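PDB 5C0P: endo-arabinase from Bacteroides thetaiotaomicron, which probably hydrolyses the glycosidic bonds of arabinan, as a metal-binding member of glycosyl hydrolase family 43. Local coordinates for residues M263-S275 against P286-F298. Residues are numbered along the deposited sequence; the frame is centred on the assembly and turned at random.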
HETATM    1  N   MSE A 263      -3.562  -3.534  -4.287  1.00  7.93           N
HETATM    2  CA  MSE A 263      -2.284  -4.102  -4.683  1.00 10.01           C
HETATM    3  C   MSE A 263      -2.580  -5.360  -5.504  1.00 11.86           C
HETATM    4  O   MSE A 263      -3.714  -5.866  -5.513  1.00 10.01           O
HETATM    5  CB  MSE A 263      -1.387  -4.389  -3.464  1.00  9.51           C
HETATM    6  CG  MSE A 263      -2.065  -5.204  -2.360  1.00 13.24           C
HETATM    7 SE   MSE A 263      -2.083  -7.134  -2.659  0.64 12.07          SE
HETATM    8  CE  MSE A 263      -0.167  -7.442  -2.510  1.00 13.69           C
ATOM      9  N   VAL A 264      -1.586  -5.839  -6.236  1.00  9.32           N
ATOM     10  CA  VAL A 264      -1.739  -7.069  -6.999  1.00 10.65           C
ATOM     11  C   VAL A 264      -0.701  -8.093  -6.565  1.00 12.08           C
ATOM     12  O   VAL A 264       0.390  -7.750  -6.080  1.00 12.89           O
ATOM     13  CB  VAL A 264      -1.654  -6.832  -8.526  1.00 12.94           C
ATOM     14  CG1 VAL A 264      -2.803  -5.932  -8.998  1.00 14.43           C
ATOM     15  CG2 VAL A 264      -0.321  -6.222  -8.899  1.00 15.33           C
ATOM     16  N   PHE A 265      -1.060  -9.359  -6.719  1.00 10.25           N
ATOM     17  CA  PHE A 265      -0.187 -10.454  -6.345  1.00 10.65           C
ATOM     18  C   PHE A 265      -0.539 -11.687  -7.149  1.00 12.01           C
ATOM     19  O   PHE A 265      -1.645 -11.798  -7.684  1.00 12.49           O
ATOM     20  CB  PHE A 265      -0.328 -10.767  -4.852  1.00 11.98           C
ATOM     21  CG  PHE A 265      -1.699 -11.275  -4.452  1.00 11.31           C
ATOM     22  CD1 PHE A 265      -1.962 -12.640  -4.371  1.00 12.97           C
ATOM     23  CD2 PHE A 265      -2.716 -10.382  -4.134  1.00 11.33           C
ATOM     24  CE1 PHE A 265      -3.224 -13.112  -3.995  1.00 12.25           C
ATOM     25  CE2 PHE A 265      -3.979 -10.840  -3.766  1.00 10.60           C
ATOM     26  CZ  PHE A 265      -4.235 -12.200  -3.685  1.00 11.60           C
ATOM     27  N   LYS A 266       0.388 -12.633  -7.213  1.00 12.50           N
ATOM     28  CA  LYS A 266       0.062 -13.930  -7.783  1.00 11.95           C
ATOM     29  C   LYS A 266      -0.261 -14.897  -6.669  1.00 12.06           C
ATOM     30  O   LYS A 266       0.484 -14.992  -5.681  1.00 14.56           O
ATOM     31  CB  LYS A 266       1.202 -14.458  -8.652  1.00 12.62           C
ATOM     32  CG  LYS A 266       1.336 -13.681  -9.944  1.00 14.25           C
ATOM     33  CD  LYS A 266       2.446 -14.224 -10.809  1.00 22.90           C
ATOM     34  CE  LYS A 266       2.375 -13.610 -12.199  1.00 28.38           C
ATOM     35  NZ  LYS A 266       3.513 -14.043 -13.054  1.00 33.73           N
ATOM     36  N   ASP A 267      -1.382 -15.597  -6.812  1.00 10.73           N
ATOM     37  CA  ASP A 267      -1.752 -16.609  -5.828  1.00 11.17           C
ATOM     38  C   ASP A 267      -0.836 -17.831  -5.946  1.00 12.15           C
ATOM     39  O   ASP A 267       0.087 -17.842  -6.772  1.00 14.56           O
ATOM     40  CB  ASP A 267      -3.252 -16.962  -5.873  1.00 10.85           C
ATOM     41  CG  ASP A 267      -3.662 -17.771  -7.098  1.00 15.66           C
ATOM     42  OD1 ASP A 267      -2.810 -18.268  -7.861  1.00 16.24           O
ATOM     43  OD2 ASP A 267      -4.890 -17.937  -7.277  1.00 17.11           O
ATOM     44  N   LEU A 268      -1.082 -18.848  -5.120  1.00 12.24           N
ATOM     45  CA  LEU A 268      -0.198 -20.015  -5.064  1.00 12.48           C
ATOM     46  C   LEU A 268      -0.175 -20.821  -6.364  1.00 17.03           C
ATOM     47  O   LEU A 268       0.738 -21.615  -6.592  1.00 20.17           O
ATOM     48  CB  LEU A 268      -0.568 -20.914  -3.881  1.00 14.20           C
ATOM     49  CG  LEU A 268      -0.320 -20.285  -2.511  1.00 14.20           C
ATOM     50  CD1 LEU A 268      -0.909 -21.175  -1.439  1.00 16.17           C
ATOM     51  CD2 LEU A 268       1.170 -20.090  -2.278  1.00 16.64           C
ATOM     52  N   LYS A 269      -1.186 -20.615  -7.207  1.00 14.27           N
ATOM     53  CA  LYS A 269      -1.262 -21.261  -8.513  1.00 15.53           C
ATOM     54  C   LYS A 269      -0.717 -20.378  -9.638  1.00 17.93           C
ATOM     55  O   LYS A 269      -0.713 -20.780 -10.803  1.00 19.80           O
ATOM     56  CB  LYS A 269      -2.704 -21.658  -8.813  1.00 15.17           C
ATOM     57  CG  LYS A 269      -3.206 -22.803  -7.957  1.00 17.72           C
ATOM     58  CD  LYS A 269      -4.656 -23.154  -8.262  1.00 19.27           C
ATOM     59  CE  LYS A 269      -5.599 -22.046  -7.835  1.00 19.76           C
ATOM     60  NZ  LYS A 269      -7.026 -22.442  -8.047  1.00 25.75           N
ATOM     61  N   GLY A 270      -0.274 -19.175  -9.294  1.00 15.27           N
ATOM     62  CA  GLY A 270       0.310 -18.287 -10.285  1.00 16.48           C
ATOM     63  C   GLY A 270      -0.677 -17.329 -10.932  1.00 16.91           C
ATOM     64  O   GLY A 270      -0.296 -16.581 -11.831  1.00 17.12           O
ATOM     65  N   ARG A 271      -1.929 -17.337 -10.472  1.00 12.66           N
ATOM     66  CA  ARG A 271      -2.963 -16.451 -11.023  1.00 15.13           C
ATOM     67  C   ARG A 271      -2.809 -15.045 -10.472  1.00 11.88           C
ATOM     68  O   ARG A 271      -2.750 -14.855  -9.257  1.00 12.58           O
ATOM     69  CB  ARG A 271      -4.361 -16.939 -10.639  1.00 15.20           C
ATOM     70  CG  ARG A 271      -4.887 -18.150 -11.389  1.00 28.43           C
ATOM     71  CD  ARG A 271      -6.321 -18.462 -10.944  1.00 31.55           C
ATOM     72  NE  ARG A 271      -6.366 -19.009  -9.588  1.00 40.01           N
ATOM     73  CZ  ARG A 271      -7.311 -18.737  -8.688  1.00 47.00           C
ATOM     74  NH1 ARG A 271      -7.257 -19.296  -7.483  1.00 48.95           N
ATOM     75  NH2 ARG A 271      -8.305 -17.907  -8.978  1.00 46.14           N
ATOM     76  N   LEU A 272      -2.778 -14.047 -11.353  1.00 12.14           N
ATOM     77  CA  LEU A 272      -2.702 -12.663 -10.891  1.00 11.48           C
ATOM     78  C   LEU A 272      -4.039 -12.213 -10.286  1.00 12.91           C
ATOM     79  O   LEU A 272      -5.117 -12.430 -10.872  1.00 12.16           O
ATOM     80  CB  LEU A 272      -2.264 -11.735 -12.031  1.00 15.12           C
ATOM     81  CG  LEU A 272      -1.871 -10.306 -11.674  1.00 17.79           C
ATOM     82  CD1 LEU A 272      -0.592 -10.276 -10.830  1.00 17.97           C
ATOM     83  CD2 LEU A 272      -1.701  -9.467 -12.946  1.00 18.59           C
HETATM   84  N   MSE A 273      -3.954 -11.619  -9.095  1.00 12.38           N
HETATM   85  CA  MSE A 273      -5.124 -11.172  -8.346  1.00 10.33           C
HETATM   86  C   MSE A 273      -4.954  -9.721  -7.930  1.00 10.96           C
HETATM   87  O   MSE A 273      -3.834  -9.249  -7.747  1.00 10.43           O
HETATM   88  CB  MSE A 273      -5.287 -11.990  -7.054  1.00 12.83           C
HETATM   89  CG  MSE A 273      -5.191 -13.489  -7.219  1.00 14.98           C
HETATM   90 SE   MSE A 273      -6.779 -14.219  -8.040  0.63 18.94          SE
HETATM   91  CE  MSE A 273      -8.012 -13.846  -6.606  1.00 17.30           C
ATOM     92  N   ILE A 274      -6.075  -9.027  -7.741  1.00 10.61           N
ATOM     93  CA  ILE A 274      -6.065  -7.705  -7.118  1.00  9.18           C
ATOM     94  C   ILE A 274      -6.778  -7.791  -5.768  1.00  9.55           C
ATOM     95  O   ILE A 274      -7.723  -8.558  -5.607  1.00 11.16           O
ATOM     96  CB  ILE A 274      -6.703  -6.629  -8.037  1.00 10.86           C
ATOM     97  CG1 ILE A 274      -6.519  -5.218  -7.454  1.00 11.30           C
ATOM     98  CG2 ILE A 274      -8.175  -6.927  -8.289  1.00 12.22           C
ATOM     99  CD1 ILE A 274      -6.833  -4.098  -8.455  1.00 15.62           C
ATOM    100  N   SER A 275      -6.284  -7.027  -4.800  1.00  9.14           N
ATOM    101  CA  SER A 275      -6.913  -6.910  -3.486  1.00  9.54           C
ATOM    102  C   SER A 275      -7.096  -5.434  -3.149  1.00  9.24           C
ATOM    103  O   SER A 275      -6.139  -4.646  -3.224  1.00  9.94           O
ATOM    104  CB  SER A 275      -6.032  -7.586  -2.428  1.00 10.23           C
ATOM    105  OG  SER A 275      -6.534  -7.381  -1.111  1.00 10.99           O
ATOM    106  N   PRO A 286     -12.735  -6.483   2.099  1.00 10.81           N
ATOM    107  CA  PRO A 286     -11.782  -6.811   1.035  1.00  9.52           C
ATOM    108  C   PRO A 286     -12.451  -7.411  -0.181  1.00 13.21           C
ATOM    109  O   PRO A 286     -13.337  -8.260  -0.068  1.00 16.25           O
ATOM    110  CB  PRO A 286     -10.854  -7.846   1.686  1.00 14.02           C
ATOM    111  CG  PRO A 286     -11.634  -8.405   2.842  1.00 15.13           C
ATOM    112  CD  PRO A 286     -12.524  -7.285   3.317  1.00  9.40           C
ATOM    113  N   VAL A 287     -12.014  -6.946  -1.341  1.00 10.22           N
ATOM    114  CA  VAL A 287     -12.417  -7.501  -2.614  1.00  9.66           C
ATOM    115  C   VAL A 287     -11.142  -8.092  -3.199  1.00  9.25           C
ATOM    116  O   VAL A 287     -10.161  -7.378  -3.414  1.00 11.10           O
ATOM    117  CB  VAL A 287     -12.970  -6.403  -3.531  1.00 10.92           C
ATOM    118  CG1 VAL A 287     -13.324  -6.974  -4.899  1.00 11.85           C
ATOM    119  CG2 VAL A 287     -14.198  -5.744  -2.892  1.00 15.03           C
ATOM    120  N   ILE A 288     -11.131  -9.405  -3.384  1.00 11.80           N
ATOM    121  CA  ILE A 288      -9.937 -10.100  -3.864  1.00 10.96           C
ATOM    122  C   ILE A 288     -10.391 -10.929  -5.052  1.00 10.94           C
ATOM    123  O   ILE A 288     -11.139 -11.891  -4.910  1.00 14.25           O
ATOM    124  CB  ILE A 288      -9.336 -11.008  -2.777  1.00 12.88           C
ATOM    125  CG1 ILE A 288      -9.062 -10.213  -1.488  1.00 12.02           C
ATOM    126  CG2 ILE A 288      -8.057 -11.674  -3.293  1.00 13.38           C
ATOM    127  CD1 ILE A 288      -8.791 -11.098  -0.257  1.00 13.47           C
ATOM    128  N   THR A 289      -9.938 -10.547  -6.242  1.00 12.06           N
ATOM    129  CA  THR A 289     -10.487 -11.118  -7.459  0.53 12.19           C
ATOM    130  C   THR A 289      -9.416 -11.176  -8.557  1.00 11.91           C
ATOM    131  O   THR A 289      -8.448 -10.411  -8.527  1.00 11.21           O
ATOM    132  CB  THR A 289     -11.722 -10.279  -7.882  0.53 18.76           C
ATOM    133  OG1 THR A 289     -12.453 -10.932  -8.926  0.53 15.38           O
ATOM    134  CG2 THR A 289     -11.296  -8.897  -8.317  0.53 20.34           C
ATOM    135  N   PRO A 290      -9.576 -12.101  -9.522  1.00 11.60           N
ATOM    136  CA  PRO A 290      -8.578 -12.167 -10.596  1.00 11.15           C
ATOM    137  C   PRO A 290      -8.518 -10.873 -11.387  1.00 14.76           C
ATOM    138  O   PRO A 290      -9.531 -10.180 -11.560  1.00 16.41           O
ATOM    139  CB  PRO A 290      -9.090 -13.293 -11.488  1.00 13.56           C
ATOM    140  CG  PRO A 290      -9.892 -14.167 -10.570  1.00 15.19           C
ATOM    141  CD  PRO A 290     -10.537 -13.218  -9.590  1.00 13.18           C
ATOM    142  N   ILE A 291      -7.328 -10.551 -11.868  1.00 12.46           N
ATOM    143  CA  ILE A 291      -7.150  -9.382 -12.710  1.00 11.74           C
ATOM    144  C   ILE A 291      -6.276  -9.758 -13.895  1.00 14.61           C
ATOM    145  O   ILE A 291      -5.447 -10.663 -13.805  1.00 15.05           O
ATOM    146  CB  ILE A 291      -6.550  -8.213 -11.911  1.00 13.35           C
ATOM    147  CG1 ILE A 291      -6.607  -6.911 -12.715  1.00 15.94           C
ATOM    148  CG2 ILE A 291      -5.126  -8.514 -11.498  1.00 13.89           C
ATOM    149  CD1 ILE A 291      -6.228  -5.687 -11.898  1.00 17.74           C
ATOM    150  N   TYR A 292      -6.488  -9.083 -15.019  1.00 12.53           N
ATOM    151  CA  TYR A 292      -5.838  -9.465 -16.256  1.00 11.70           C
ATOM    152  C   TYR A 292      -5.153  -8.277 -16.903  1.00 14.85           C
ATOM    153  O   TYR A 292      -5.579  -7.134 -16.744  1.00 17.10           O
ATOM    154  CB  TYR A 292      -6.873 -10.049 -17.217  1.00 12.54           C
ATOM    155  CG  TYR A 292      -7.588 -11.258 -16.652  1.00 12.18           C
ATOM    156  CD1 TYR A 292      -7.112 -12.538 -16.892  1.00 16.63           C
ATOM    157  CD2 TYR A 292      -8.734 -11.117 -15.872  1.00 13.17           C
ATOM    158  CE1 TYR A 292      -7.754 -13.643 -16.379  1.00 18.64           C
ATOM    159  CE2 TYR A 292      -9.388 -12.223 -15.358  1.00 13.60           C
ATOM    160  CZ  TYR A 292      -8.886 -13.482 -15.612  1.00 15.70           C
ATOM    161  OH  TYR A 292      -9.517 -14.601 -15.104  1.00 18.97           O
ATOM    162  N   ILE A 293      -4.088  -8.566 -17.639  1.00 16.06           N
ATOM    163  CA  ILE A 293      -3.372  -7.552 -18.385  1.00 15.45           C
ATOM    164  C   ILE A 293      -3.753  -7.674 -19.854  1.00 14.97           C
ATOM    165  O   ILE A 293      -3.712  -8.764 -20.438  1.00 18.30           O
ATOM    166  CB  ILE A 293      -1.860  -7.723 -18.206  1.00 16.10           C
ATOM    167  CG1 ILE A 293      -1.489  -7.469 -16.743  1.00 19.83           C
ATOM    168  CG2 ILE A 293      -1.096  -6.780 -19.115  1.00 20.09           C
ATOM    169  CD1 ILE A 293      -0.278  -8.231 -16.288  1.00 24.28           C
ATOM    170  N   LYS A 294      -4.160  -6.560 -20.454  1.00 15.90           N
ATOM    171  CA  LYS A 294      -4.512  -6.553 -21.866  1.00 18.55           C
ATOM    172  C   LYS A 294      -3.921  -5.300 -22.477  1.00 16.53           C
ATOM    173  O   LYS A 294      -4.123  -4.203 -21.952  1.00 17.08           O
ATOM    174  CB  LYS A 294      -6.031  -6.563 -22.049  1.00 24.32           C
ATOM    175  CG  LYS A 294      -6.490  -6.837 -23.476  1.00 31.43           C
ATOM    176  N   ASP A 295      -3.165  -5.467 -23.557  1.00 21.01           N
ATOM    177  CA  ASP A 295      -2.514  -4.343 -24.227  1.00 20.40           C
ATOM    178  C   ASP A 295      -1.672  -3.509 -23.260  1.00 18.71           C
ATOM    179  O   ASP A 295      -1.654  -2.279 -23.316  1.00 20.29           O
ATOM    180  CB  ASP A 295      -3.547  -3.472 -24.955  1.00 23.23           C
ATOM    181  CG  ASP A 295      -4.294  -4.233 -26.039  1.00 32.04           C
ATOM    182  OD1 ASP A 295      -3.659  -5.033 -26.763  1.00 34.44           O
ATOM    183  OD2 ASP A 295      -5.521  -4.036 -26.165  1.00 31.75           O
ATOM    184  N   GLY A 296      -0.996  -4.196 -22.349  1.00 13.72           N
ATOM    185  CA  GLY A 296      -0.010  -3.566 -21.496  1.00 14.78           C
ATOM    186  C   GLY A 296      -0.554  -2.824 -20.297  1.00 17.05           C
ATOM    187  O   GLY A 296       0.174  -2.063 -19.657  1.00 18.57           O
ATOM    188  N   LYS A 297      -1.825  -3.044 -19.977  1.00 14.29           N
ATOM    189  CA  LYS A 297      -2.419  -2.396 -18.809  1.00 14.17           C
ATOM    190  C   LYS A 297      -3.548  -3.235 -18.224  1.00 13.81           C
ATOM    191  O   LYS A 297      -3.956  -4.231 -18.811  1.00 18.22           O
ATOM    192  CB  LYS A 297      -2.923  -1.000 -19.172  1.00 21.72           C
ATOM    193  CG  LYS A 297      -4.063  -0.990 -20.160  1.00 22.66           C
ATOM    194  CD  LYS A 297      -4.279   0.407 -20.732  1.00 25.23           C
ATOM    195  N   PHE A 298      -4.051  -2.833 -17.064  1.00 14.10           N
ATOM    196  CA  PHE A 298      -5.150  -3.566 -16.429  1.00 19.20           C
ATOM    197  C   PHE A 298      -6.496  -3.132 -16.992  1.00 23.14           C
ATOM    198  O   PHE A 298      -6.604  -2.072 -17.609  1.00 22.11           O
ATOM    199  CB  PHE A 298      -5.145  -3.360 -14.913  1.00 17.73           C
ATOM    200  CG  PHE A 298      -3.954  -3.951 -14.217  1.00 15.76           C
ATOM    201  CD1 PHE A 298      -3.666  -5.308 -14.320  1.00 20.43           C
ATOM    202  CD2 PHE A 298      -3.133  -3.155 -13.434  1.00 17.08           C
ATOM    203  CE1 PHE A 298      -2.568  -5.855 -13.663  1.00 18.09           C
ATOM    204  CE2 PHE A 298      -2.041  -3.690 -12.772  1.00 16.15           C
ATOM    205  CZ  PHE A 298      -1.755  -5.040 -12.877  1.00 16.44           C
TER
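Ile274 and Thr289 face each other as a hydrogen-bonded pair of the antiparallel hairpin formed by strands 272-278 and 285-290. Ile274 N gives a nearly straight bond to Thr289 O (2.9 Å), and Thr289 N returns one to Ile274 O. Two residues further along, Ile291 N still bonds to Leu272 O, but from above the carbonyl plane, 39° out of it, as segment 286-298 leaves the strand beyond Pro290.

Ile291 is the side chain to follow here. Ile291 CB approaches both CB and CG2 of Ile274, each at 4.2 Å. At CB the branches part: with CG1 anti to the backbone N (chi1 -169°), the long arm runs out until Ile291 CD1 meets Ile274 CD1 at 3.8 Å, while Ile291 CG2 turns to Leu272 and packs 3.7 Å from Leu272 CG. Leu272 extends the apolar patch: Leu272 CD2 touches Ile293 CD1 and also lies 3.8 Å from Phe298 CE1, near the plane of that ring and at its edge. Val264 CG1 comes up to CZ of the same ring obliquely.

On the other side of the hairpin, Met273, a selenomethionine, is bent at chi2 and chi3 and folds back over the neighbouring strand. Met273 SE lies 3.7 Å from Pro290 CA, and Met273 CE is 4.0 Å from Ile288 CG2. Ile288 CG2 also meets the Phe265 ring at its edge, 3.9 Å from Phe265 CZ, and Met273 CB lies above one face of the ring, toward its rim.

The two sides of this last sheet of the family 43 propeller thus pack against different blades. Phe265 and Ser275 touch strand 30-34 of the first sheet, whereas Val264 and Ile274, with Phe298 of the tail, pack on strand 217-224, and Leu272 and Val264 on Tyr210 of strand 205-211.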